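Local atomic coordinates of Xcc_ctr_pt (Xanthomonas campestris pv. campestris, PDB entry 6NJW), a protein that probably cleaves nucleic acid by a two-metal mechanism as a Class 2 OLD family nuclease, this chain being its C-terminal region with the Toprim domain. Residues Arg21-Glu27 against Ile75-Thr81; Phe61-Lys66 against Asn99-Ile104; Leu80-Asp84 against Val93-Leu97. All blocks are in the same frame, centred on the assembly; numbering follows the deposited sequence.

Contact 1 (Arg21-Glu27 against Ile75-Thr81); sequences RGVILVE and IPHVILT
I24 and V78 stand side by side, pointing the same way, on two neighbouring parallel strands at the centre of the Toprim sheet, with I24 CG1 3.6 Å from V78 CG2. Isoleucine and valine, both beta-branched, suit this buried place in a strand. Further along this face, L80 CD1 lies 4.0 Å from V26 CG1, and helix 208-226 packs over I24, V78 and L80. L25 and I79 occupy the opposite face, where L25 CD1 slants across I79 CG1 and helix 62-68 meets both residues. H77 shares that face: with CG wedged between backbone N and carbonyl carbon (chi1 61°), its ND1 points back to I75 O, 2.9 Å away and in the ring plane, while NE2 is hydrogen-bonded to Y127 OH. Backbone hydrogen bonds in parallel register, such as L25 N to V78 O at 3.0 Å, join the strands. At their C-terminal ends the extended side chain of E27, which binds magnesium in a structure of this protein although no ion is bound to it here, reaches T81 OG1 with OE2; the modelled separation is very short, and its exact value doubtful. A water there accepts from E27 N at 2.9 Å and donates to L80 O at 2.7 Å.

Contact 2 (Phe61-Lys66 against Asn99-Ile104); sequences FTPYVK and NVLDVI
F61 and V100 begin the meeting of two helices that lie next to each other on one face of the Toprim alpha/beta fold, running the same way at 12° with their axes 9.1 Å apart. F61 touches this neighbour through its CB alone, 3.9 Å from V100 CG1. Its ring turns the other way, down onto L25, I79 and T81 of the sheet, where a large flat hydrophobic group can fill the layer between helix and strands. T62 comes next, its backbone N hydrogen-bonded to N60 OD1. Its two branches divide: OG1 lies 3.3 Å from N99 CB, and CG2 approaches V103 CG2. A threonine suits this partly exposed position because the small branched side chain fits against N99 with its hydroxyl and toward V103 with its methyl. V65, one turn after F61, is the centre of the contact. Its CG1 stands anti to the backbone N (chi1 173°) and meets V103 CG1 at 3.8 Å. The side chains of V65 and V100 cross at about a right angle, CG2 of V65 coming within 3.5 Å of V100 CG1. The compact forked side chain thus reaches two residues three apart on the opposing helix, and it also rests on I79 and Y127 below. Small beta-branched valines on both sides probably help the two helices to come this near. K66 closes the segment at the surface: its aliphatic stem lies across V103 while the extended chain carries the ammonium onward, as befits a lysine at a rim. Both V103 methyls face that stem, CG2 at 3.9 Å and CG1 at 4.0 Å from K66 CG.

Contact 3 (Leu80-Asp84 against Val93-Leu97); sequences LTDRD and VRRRL
The end of strand 77-82, which carries the DxD motif of the Toprim domain, is held to the first turns of helix 93-104 chiefly by R96. The arginine chain is bent at its third torsion (chi3 -39°), which turns the guanidinium toward the strand end. NH1 gives a hydrogen bond to D82 O, 2.7 Å away, with the oxygen in the guanidinium plane, and a weak one to T81 OG1 at 2.8 Å; that hydroxyl also pairs with E27. NH2 forms a salt bridge with D84 OD2 at 3.1 Å, met on the anti side of a carboxylate whose plane stands 75° from the guanidinium. A long planar donor suits this place, since one group can reach a hydroxyl, a backbone carbonyl and a carboxylate together. V93 CA lies over one face of the guanidinium, 3.9 Å above its plane. The branches of V93 split: CG2 slants past T81 CG2 at 4.0 Å, and CG1 touches R83 CG. The carboxylate of D82 is left to bind magnesium together with Y209. R96 thus probably helps, from the second shell, to position D82, which binds the ion here, and D84, which binds magnesium in a structure of this protein, in the metal site typical of Toprim nucleases.

In the fold
Strand 77-82 ties the three contacts together: it pairs with strand 22-26 in contact 1, and its C-terminal end meets helix 93-104 in contact 3, while contact 2 joins that helix to helix 62-68. Contacts 1 and 3 share L80 and T81 and converge on the magnesium site, where E27 OE2 is 2.9 Å from D82 N, a probable hydrogen bond linking two acidic residues known to bind magnesium in this protein, of which D82 holds the ion here. F61 connects all three, its CE2 3.5 Å from T81 OG1, its CD2 4.1 Å from R96 CD and its CZ 3.7 Å from E27 CG. The centres of contacts 1 and 2 are about 11 Å apart.

Contact 1 (Arg21-Glu27 against Ile75-Thr81)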
loop_
_atom_site.group_PDB
_atom_site.type_symbol
_atom_site.label_atom_id
_atom_site.label_comp_id
_atom_site.label_asym_id
_atom_site.label_seq_id
_atom_site.Cartn_x
_atom_site.Cartn_y
_atom_site.Cartn_z
ATOM N N ARG A 21 0.872 -18.238 -4.409
ATOM C CA ARG A 21 0.443 -18.075 -5.791
ATOM C C ARG A 21 0.643 -16.652 -6.294
ATOM O O ARG A 21 0.758 -16.448 -7.511
ATOM C CB ARG A 21 -1.032 -18.474 -5.946
ATOM C CG ARG A 21 -1.339 -19.940 -5.605
ATOM C CD ARG A 21 -2.826 -20.257 -5.836
ATOM N NE ARG A 21 -3.202 -21.606 -5.401
ATOM C CZ ARG A 21 -3.200 -22.667 -6.202
ATOM N NH1 ARG A 21 -2.843 -22.531 -7.475
ATOM N NH2 ARG A 21 -3.555 -23.861 -5.739
ATOM N N GLY A 22 0.719 -15.677 -5.387
ATOM C CA GLY A 22 0.904 -14.288 -5.767
ATOM C C GLY A 22 1.456 -13.509 -4.596
ATOM O O GLY A 22 1.371 -13.949 -3.442
ATOM N N VAL A 23 2.047 -12.345 -4.899
ATOM C CA VAL A 23 2.686 -11.525 -3.870
ATOM C C VAL A 23 2.303 -10.064 -4.069
ATOM O O VAL A 23 2.392 -9.546 -5.180
ATOM C CB VAL A 23 4.220 -11.647 -3.877
ATOM C CG1 VAL A 23 4.789 -10.799 -2.732
ATOM C CG2 VAL A 23 4.638 -13.090 -3.689
ATOM N N ILE A 24 1.895 -9.405 -2.991
ATOM C CA ILE A 24 1.668 -7.967 -2.960
ATOM C C ILE A 24 2.842 -7.318 -2.235
ATOM O O ILE A 24 3.019 -7.527 -1.030
ATOM C CB ILE A 24 0.352 -7.624 -2.246
ATOM C CG1 ILE A 24 -0.851 -8.177 -3.026
ATOM C CG2 ILE A 24 0.256 -6.112 -2.030
ATOM C CD1 ILE A 24 -2.120 -8.308 -2.129
ATOM N N LEU A 25 3.611 -6.497 -2.946
ATOM C CA LEU A 25 4.796 -5.848 -2.385
ATOM C C LEU A 25 4.428 -4.448 -1.925
ATOM O O LEU A 25 3.884 -3.662 -2.715
ATOM C CB LEU A 25 5.919 -5.777 -3.428
ATOM C CG LEU A 25 6.448 -7.120 -3.917
ATOM C CD1 LEU A 25 7.399 -6.876 -5.109
ATOM C CD2 LEU A 25 7.153 -7.819 -2.758
ATOM N N VAL A 26 4.728 -4.141 -0.658
ATOM C CA VAL A 26 4.393 -2.869 -0.033
ATOM C C VAL A 26 5.635 -2.327 0.674
ATOM O O VAL A 26 6.601 -3.048 0.916
ATOM C CB VAL A 26 3.216 -3.020 0.957
ATOM C CG1 VAL A 26 1.985 -3.636 0.220
ATOM C CG2 VAL A 26 3.613 -3.869 2.131
ATOM N N GLU A 27 5.602 -1.034 1.010
ATOM C CA GLU A 27 6.794 -0.389 1.555
ATOM C C GLU A 27 7.019 -0.705 3.031
ATOM O O GLU A 27 8.162 -0.873 3.461
ATOM C CB GLU A 27 6.708 1.125 1.370
ATOM C CG GLU A 27 6.835 1.590 -0.077
ATOM C CD GLU A 27 6.791 3.115 -0.171
ATOM O OE1 GLU A 27 6.915 3.769 0.886
ATOM O OE2 GLU A 27 6.635 3.654 -1.286
ATOM N N ILE A 75 6.457 -15.371 -10.498
ATOM C CA ILE A 75 5.263 -15.375 -9.654
ATOM C C ILE A 75 4.518 -14.066 -9.898
ATOM O O ILE A 75 5.143 -12.996 -9.864
ATOM C CB ILE A 75 5.636 -15.526 -8.162
ATOM C CG1 ILE A 75 6.187 -16.926 -7.868
ATOM C CG2 ILE A 75 4.465 -15.258 -7.234
ATOM C CD1 ILE A 75 6.661 -17.071 -6.442
ATOM N N PRO A 76 3.206 -14.096 -10.140
ATOM C CA PRO A 76 2.455 -12.837 -10.272
ATOM C C PRO A 76 2.604 -11.969 -9.025
ATOM O O PRO A 76 2.512 -12.448 -7.895
ATOM C CB PRO A 76 1.005 -13.303 -10.458
ATOM C CG PRO A 76 1.085 -14.749 -10.842
ATOM C CD PRO A 76 2.345 -15.290 -10.252
ATOM N N HIS A 77 2.836 -10.672 -9.234
ATOM C CA HIS A 77 3.010 -9.780 -8.105
ATOM C C HIS A 77 2.587 -8.376 -8.507
ATOM O O HIS A 77 2.476 -8.051 -9.687
ATOM C CB HIS A 77 4.463 -9.771 -7.615
ATOM C CG HIS A 77 5.420 -9.312 -8.663
ATOM N ND1 HIS A 77 5.862 -10.142 -9.670
ATOM C CD2 HIS A 77 5.966 -8.096 -8.907
ATOM C CE1 HIS A 77 6.657 -9.459 -10.480
ATOM N NE2 HIS A 77 6.735 -8.217 -10.040
ATOM N N VAL A 78 2.344 -7.544 -7.496
ATOM C CA VAL A 78 1.995 -6.146 -7.696
ATOM C C VAL A 78 2.859 -5.310 -6.755
ATOM O O VAL A 78 3.468 -5.826 -5.829
ATOM C CB VAL A 78 0.494 -5.887 -7.446
ATOM C CG1 VAL A 78 -0.341 -6.613 -8.497
ATOM C CG2 VAL A 78 0.095 -6.343 -6.031
ATOM N N ILE A 79 2.896 -4.001 -6.992
ATOM C CA ILE A 79 3.630 -3.075 -6.132
ATOM C C ILE A 79 2.713 -1.928 -5.732
ATOM O O ILE A 79 1.964 -1.410 -6.562
ATOM C CB ILE A 79 4.890 -2.521 -6.840
ATOM C CG1 ILE A 79 6.001 -3.571 -6.862
ATOM C CG2 ILE A 79 5.380 -1.228 -6.174
ATOM C CD1 ILE A 79 7.156 -3.214 -7.822
ATOM N N LEU A 80 2.800 -1.518 -4.470
ATOM C CA LEU A 80 2.153 -0.318 -3.950
ATOM C C LEU A 80 3.248 0.578 -3.398
ATOM O O LEU A 80 3.974 0.176 -2.481
ATOM C CB LEU A 80 1.149 -0.666 -2.841
ATOM C CG LEU A 80 -0.032 -1.499 -3.336
ATOM C CD1 LEU A 80 -0.804 -2.151 -2.197
ATOM C CD2 LEU A 80 -0.920 -0.548 -4.097
ATOM N N THR A 81 3.365 1.787 -3.937
ATOM C CA THR A 81 4.434 2.670 -3.483
ATOM C C THR A 81 3.956 4.114 -3.567
ATOM O O THR A 81 2.952 4.416 -4.219
ATOM C CB THR A 81 5.717 2.450 -4.299
ATOM O OG1 THR A 81 6.833 3.080 -3.642
ATOM C CG2 THR A 81 5.561 2.986 -5.703
HETATM O O HOH W 1 3.398 0.548 0.101
#

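Contact 2 (Phe61-Lys66 against Asn99-Ile104)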
loop_
_atom_site.group_PDB
_atom_site.type_symbol
_atom_site.label_atom_id
_atom_site.label_comp_id
_atom_site.label_asym_id
_atom_site.label_seq_id
_atom_site.Cartn_x
_atom_site.Cartn_y
_atom_site.Cartn_z
ATOM N N PHE A 61 12.270 -1.894 -4.270
ATOM C CA PHE A 61 11.519 -3.052 -4.724
ATOM C C PHE A 61 12.321 -3.954 -5.652
ATOM O O PHE A 61 11.901 -5.085 -5.913
ATOM C CB PHE A 61 10.228 -2.587 -5.428
ATOM C CG PHE A 61 9.205 -2.015 -4.478
ATOM C CD1 PHE A 61 8.320 -2.846 -3.817
ATOM C CD2 PHE A 61 9.157 -0.655 -4.226
ATOM C CE1 PHE A 61 7.384 -2.331 -2.933
ATOM C CE2 PHE A 61 8.229 -0.119 -3.342
ATOM C CZ PHE A 61 7.334 -0.960 -2.685
ATOM N N THR A 62 13.478 -3.502 -6.129
ATOM C CA THR A 62 14.173 -4.240 -7.183
ATOM C C THR A 62 14.548 -5.674 -6.803
ATOM O O THR A 62 14.334 -6.578 -7.632
ATOM C CB THR A 62 15.404 -3.433 -7.618
ATOM O OG1 THR A 62 14.980 -2.105 -7.926
ATOM C CG2 THR A 62 16.014 -4.040 -8.854
ATOM N N PRO A 63 15.111 -5.962 -5.622
ATOM C CA PRO A 63 15.450 -7.364 -5.315
ATOM C C PRO A 63 14.246 -8.277 -5.313
ATOM O O PRO A 63 14.365 -9.447 -5.694
ATOM C CB PRO A 63 16.076 -7.279 -3.915
ATOM C CG PRO A 63 16.559 -5.865 -3.817
ATOM C CD PRO A 63 15.544 -5.054 -4.546
ATOM N N TYR A 64 13.079 -7.774 -4.901
ATOM C CA TYR A 64 11.874 -8.601 -4.908
ATOM C C TYR A 64 11.335 -8.822 -6.312
ATOM O O TYR A 64 10.822 -9.906 -6.621
ATOM C CB TYR A 64 10.809 -7.963 -4.023
ATOM C CG TYR A 64 11.216 -8.032 -2.585
ATOM C CD1 TYR A 64 12.063 -7.071 -2.035
ATOM C CD2 TYR A 64 10.806 -9.084 -1.787
ATOM C CE1 TYR A 64 12.462 -7.135 -0.708
ATOM C CE2 TYR A 64 11.202 -9.165 -0.456
ATOM C CZ TYR A 64 12.027 -8.188 0.072
ATOM O OH TYR A 64 12.412 -8.264 1.390
ATOM N N VAL A 65 11.390 -7.801 -7.171
ATOM C CA VAL A 65 10.965 -8.013 -8.549
ATOM C C VAL A 65 11.906 -8.990 -9.253
ATOM O O VAL A 65 11.473 -9.811 -10.077
ATOM C CB VAL A 65 10.857 -6.663 -9.291
ATOM C CG1 VAL A 65 10.583 -6.877 -10.771
ATOM C CG2 VAL A 65 9.757 -5.837 -8.667
ATOM N N LYS A 66 13.205 -8.939 -8.931
ATOM C CA LYS A 66 14.112 -9.957 -9.472
ATOM C C LYS A 66 13.708 -11.353 -9.013
ATOM O O LYS A 66 13.674 -12.295 -9.811
ATOM C CB LYS A 66 15.557 -9.645 -9.061
ATOM C CG LYS A 66 16.184 -8.478 -9.841
ATOM C CD LYS A 66 17.577 -8.137 -9.276
ATOM C CE LYS A 66 18.310 -7.096 -10.112
ATOM N NZ LYS A 66 19.676 -6.842 -9.543
ATOM N N ASN A 99 13.934 1.199 -12.094
ATOM C CA ASN A 99 14.732 0.089 -11.579
ATOM C C ASN A 99 13.978 -1.233 -11.662
ATOM O O ASN A 99 14.573 -2.270 -11.989
ATOM C CB ASN A 99 15.169 0.387 -10.147
ATOM C CG ASN A 99 16.362 1.336 -10.098
ATOM O OD1 ASN A 99 17.100 1.451 -11.068
ATOM N ND2 ASN A 99 16.532 2.033 -8.983
ATOM N N VAL A 100 12.661 -1.226 -11.407
ATOM C CA VAL A 100 11.927 -2.484 -11.581
ATOM C C VAL A 100 11.507 -2.710 -13.031
ATOM O O VAL A 100 11.419 -3.863 -13.473
ATOM C CB VAL A 100 10.719 -2.581 -10.626
ATOM C CG1 VAL A 100 11.198 -2.650 -9.186
ATOM C CG2 VAL A 100 9.759 -1.418 -10.808
ATOM N N LEU A 101 11.247 -1.653 -13.809
ATOM C CA LEU A 101 10.873 -1.889 -15.199
ATOM C C LEU A 101 12.037 -2.458 -16.002
ATOM O O LEU A 101 11.821 -3.251 -16.926
ATOM C CB LEU A 101 10.351 -0.606 -15.840
ATOM C CG LEU A 101 8.946 -0.144 -15.420
ATOM C CD1 LEU A 101 8.712 1.301 -15.843
ATOM C CD2 LEU A 101 7.867 -1.041 -15.989
ATOM N N ASP A 102 13.274 -2.086 -15.650
ATOM C CA ASP A 102 14.444 -2.700 -16.278
ATOM C C ASP A 102 14.484 -4.207 -16.050
ATOM O O ASP A 102 15.007 -4.945 -16.889
ATOM C CB ASP A 102 15.727 -2.071 -15.744
ATOM C CG ASP A 102 15.965 -0.676 -16.278
ATOM O OD1 ASP A 102 15.322 -0.286 -17.275
ATOM O OD2 ASP A 102 16.797 0.034 -15.681
ATOM N N VAL A 103 13.946 -4.679 -14.924
ATOM C CA VAL A 103 13.865 -6.114 -14.662
ATOM C C VAL A 103 12.667 -6.734 -15.379
ATOM O O VAL A 103 12.802 -7.710 -16.127
ATOM C CB VAL A 103 13.799 -6.367 -13.141
ATOM C CG1 VAL A 103 13.628 -7.851 -12.842
ATOM C CG2 VAL A 103 15.033 -5.793 -12.436
ATOM N N ILE A 104 11.467 -6.196 -15.148
ATOM C CA ILE A 104 10.275 -6.860 -15.668
ATOM C C ILE A 104 10.101 -6.638 -17.168
ATOM O O ILE A 104 9.377 -7.399 -17.821
ATOM C CB ILE A 104 9.023 -6.399 -14.904
ATOM C CG1 ILE A 104 7.876 -7.393 -15.094
ATOM C CG2 ILE A 104 8.582 -5.016 -15.380
ATOM C CD1 ILE A 104 7.970 -8.616 -14.198
#

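Contact 3 (Leu80-Asp84 against Val93-Leu97)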
loop_
_atom_site.group_PDB
_atom_site.type_symbol
_atom_site.label_atom_id
_atom_site.label_comp_id
_atom_site.label_asym_id
_atom_site.label_seq_id
_atom_site.Cartn_x
_atom_site.Cartn_y
_atom_site.Cartn_z
ATOM N N LEU A 80 2.800 -1.518 -4.470
ATOM C CA LEU A 80 2.153 -0.318 -3.950
ATOM C C LEU A 80 3.248 0.578 -3.398
ATOM O O LEU A 80 3.974 0.176 -2.481
ATOM C CB LEU A 80 1.149 -0.666 -2.841
ATOM C CG LEU A 80 -0.032 -1.499 -3.336
ATOM C CD1 LEU A 80 -0.804 -2.151 -2.197
ATOM C CD2 LEU A 80 -0.920 -0.548 -4.097
ATOM N N THR A 81 3.365 1.787 -3.937
ATOM C CA THR A 81 4.434 2.670 -3.483
ATOM C C THR A 81 3.956 4.114 -3.567
ATOM O O THR A 81 2.952 4.416 -4.219
ATOM C CB THR A 81 5.717 2.450 -4.299
ATOM O OG1 THR A 81 6.833 3.080 -3.642
ATOM C CG2 THR A 81 5.561 2.986 -5.703
ATOM N N ASP A 82 4.681 5.002 -2.877
ATOM C CA ASP A 82 4.298 6.406 -2.729
ATOM C C ASP A 82 5.061 7.291 -3.706
ATOM O O ASP A 82 6.261 7.099 -3.925
ATOM C CB ASP A 82 4.560 6.886 -1.301
ATOM C CG ASP A 82 3.609 6.262 -0.298
ATOM O OD1 ASP A 82 2.612 5.655 -0.734
ATOM O OD2 ASP A 82 3.854 6.371 0.919
ATOM N N ARG A 83 4.367 8.286 -4.268
ATOM C CA ARG A 83 4.999 9.127 -5.283
ATOM C C ARG A 83 6.191 9.889 -4.721
ATOM O O ARG A 83 7.231 9.998 -5.385
ATOM C CB ARG A 83 3.997 10.112 -5.886
ATOM C CG ARG A 83 4.548 10.786 -7.147
ATOM C CD ARG A 83 3.607 11.846 -7.686
ATOM N NE ARG A 83 3.987 12.314 -9.016
ATOM C CZ ARG A 83 3.361 11.959 -10.135
ATOM N NH1 ARG A 83 2.327 11.129 -10.077
ATOM N NH2 ARG A 83 3.767 12.427 -11.308
ATOM N N ASP A 84 6.051 10.436 -3.513
ATOM C CA ASP A 84 7.111 11.198 -2.836
ATOM C C ASP A 84 7.484 12.474 -3.597
ATOM O O ASP A 84 6.676 13.409 -3.696
ATOM C CB ASP A 84 8.352 10.318 -2.620
ATOM C CG ASP A 84 8.147 9.296 -1.520
ATOM O OD1 ASP A 84 7.341 9.587 -0.613
ATOM O OD2 ASP A 84 8.769 8.206 -1.562
ATOM N N VAL A 93 10.174 8.435 -7.422
ATOM C CA VAL A 93 9.462 7.228 -7.800
ATOM C C VAL A 93 9.801 6.892 -9.240
ATOM O O VAL A 93 9.727 5.727 -9.644
ATOM C CB VAL A 93 7.939 7.369 -7.576
ATOM C CG1 VAL A 93 7.327 8.350 -8.558
ATOM C CG2 VAL A 93 7.274 6.016 -7.705
ATOM N N ARG A 94 10.228 7.892 -10.018
ATOM C CA ARG A 94 10.639 7.629 -11.391
ATOM C C ARG A 94 11.790 6.632 -11.440
ATOM O O ARG A 94 11.742 5.646 -12.189
ATOM C CB ARG A 94 11.033 8.934 -12.080
ATOM C CG ARG A 94 11.552 8.722 -13.479
ATOM C CD ARG A 94 11.841 10.024 -14.203
ATOM N NE ARG A 94 12.292 9.764 -15.571
ATOM C CZ ARG A 94 13.557 9.515 -15.900
ATOM N NH1 ARG A 94 14.495 9.493 -14.960
ATOM N NH2 ARG A 94 13.889 9.286 -17.170
ATOM N N ARG A 95 12.844 6.887 -10.665
ATOM C CA ARG A 95 13.999 5.988 -10.646
ATOM C C ARG A 95 13.631 4.645 -10.029
ATOM O O ARG A 95 14.012 3.587 -10.546
ATOM C CB ARG A 95 15.153 6.641 -9.875
ATOM C CG ARG A 95 16.441 5.808 -9.814
ATOM C CD ARG A 95 17.004 5.563 -11.211
ATOM N NE ARG A 95 17.184 6.832 -11.903
ATOM C CZ ARG A 95 17.348 6.962 -13.211
ATOM N NH1 ARG A 95 17.370 5.889 -13.992
ATOM N NH2 ARG A 95 17.490 8.177 -13.731
ATOM N N ARG A 96 12.883 4.680 -8.926
ATOM C CA ARG A 96 12.419 3.455 -8.285
ATOM C C ARG A 96 11.676 2.561 -9.271
ATOM O O ARG A 96 11.887 1.344 -9.292
ATOM C CB ARG A 96 11.539 3.822 -7.089
ATOM C CG ARG A 96 10.930 2.655 -6.311
ATOM C CD ARG A 96 9.895 3.188 -5.310
ATOM N NE ARG A 96 10.375 4.433 -4.706
ATOM C CZ ARG A 96 9.601 5.442 -4.318
ATOM N NH1 ARG A 96 8.285 5.368 -4.458
ATOM N NH2 ARG A 96 10.147 6.529 -3.784
ATOM N N LEU A 97 10.839 3.151 -10.133
ATOM C CA LEU A 97 10.068 2.356 -11.082
ATOM C C LEU A 97 10.876 1.984 -12.319
ATOM O O LEU A 97 10.661 0.917 -12.893
ATOM C CB LEU A 97 8.792 3.103 -11.498
ATOM C CG LEU A 97 7.694 3.181 -10.436
ATOM C CD1 LEU A 97 6.458 3.914 -10.966
ATOM C CD2 LEU A 97 7.326 1.787 -9.950
#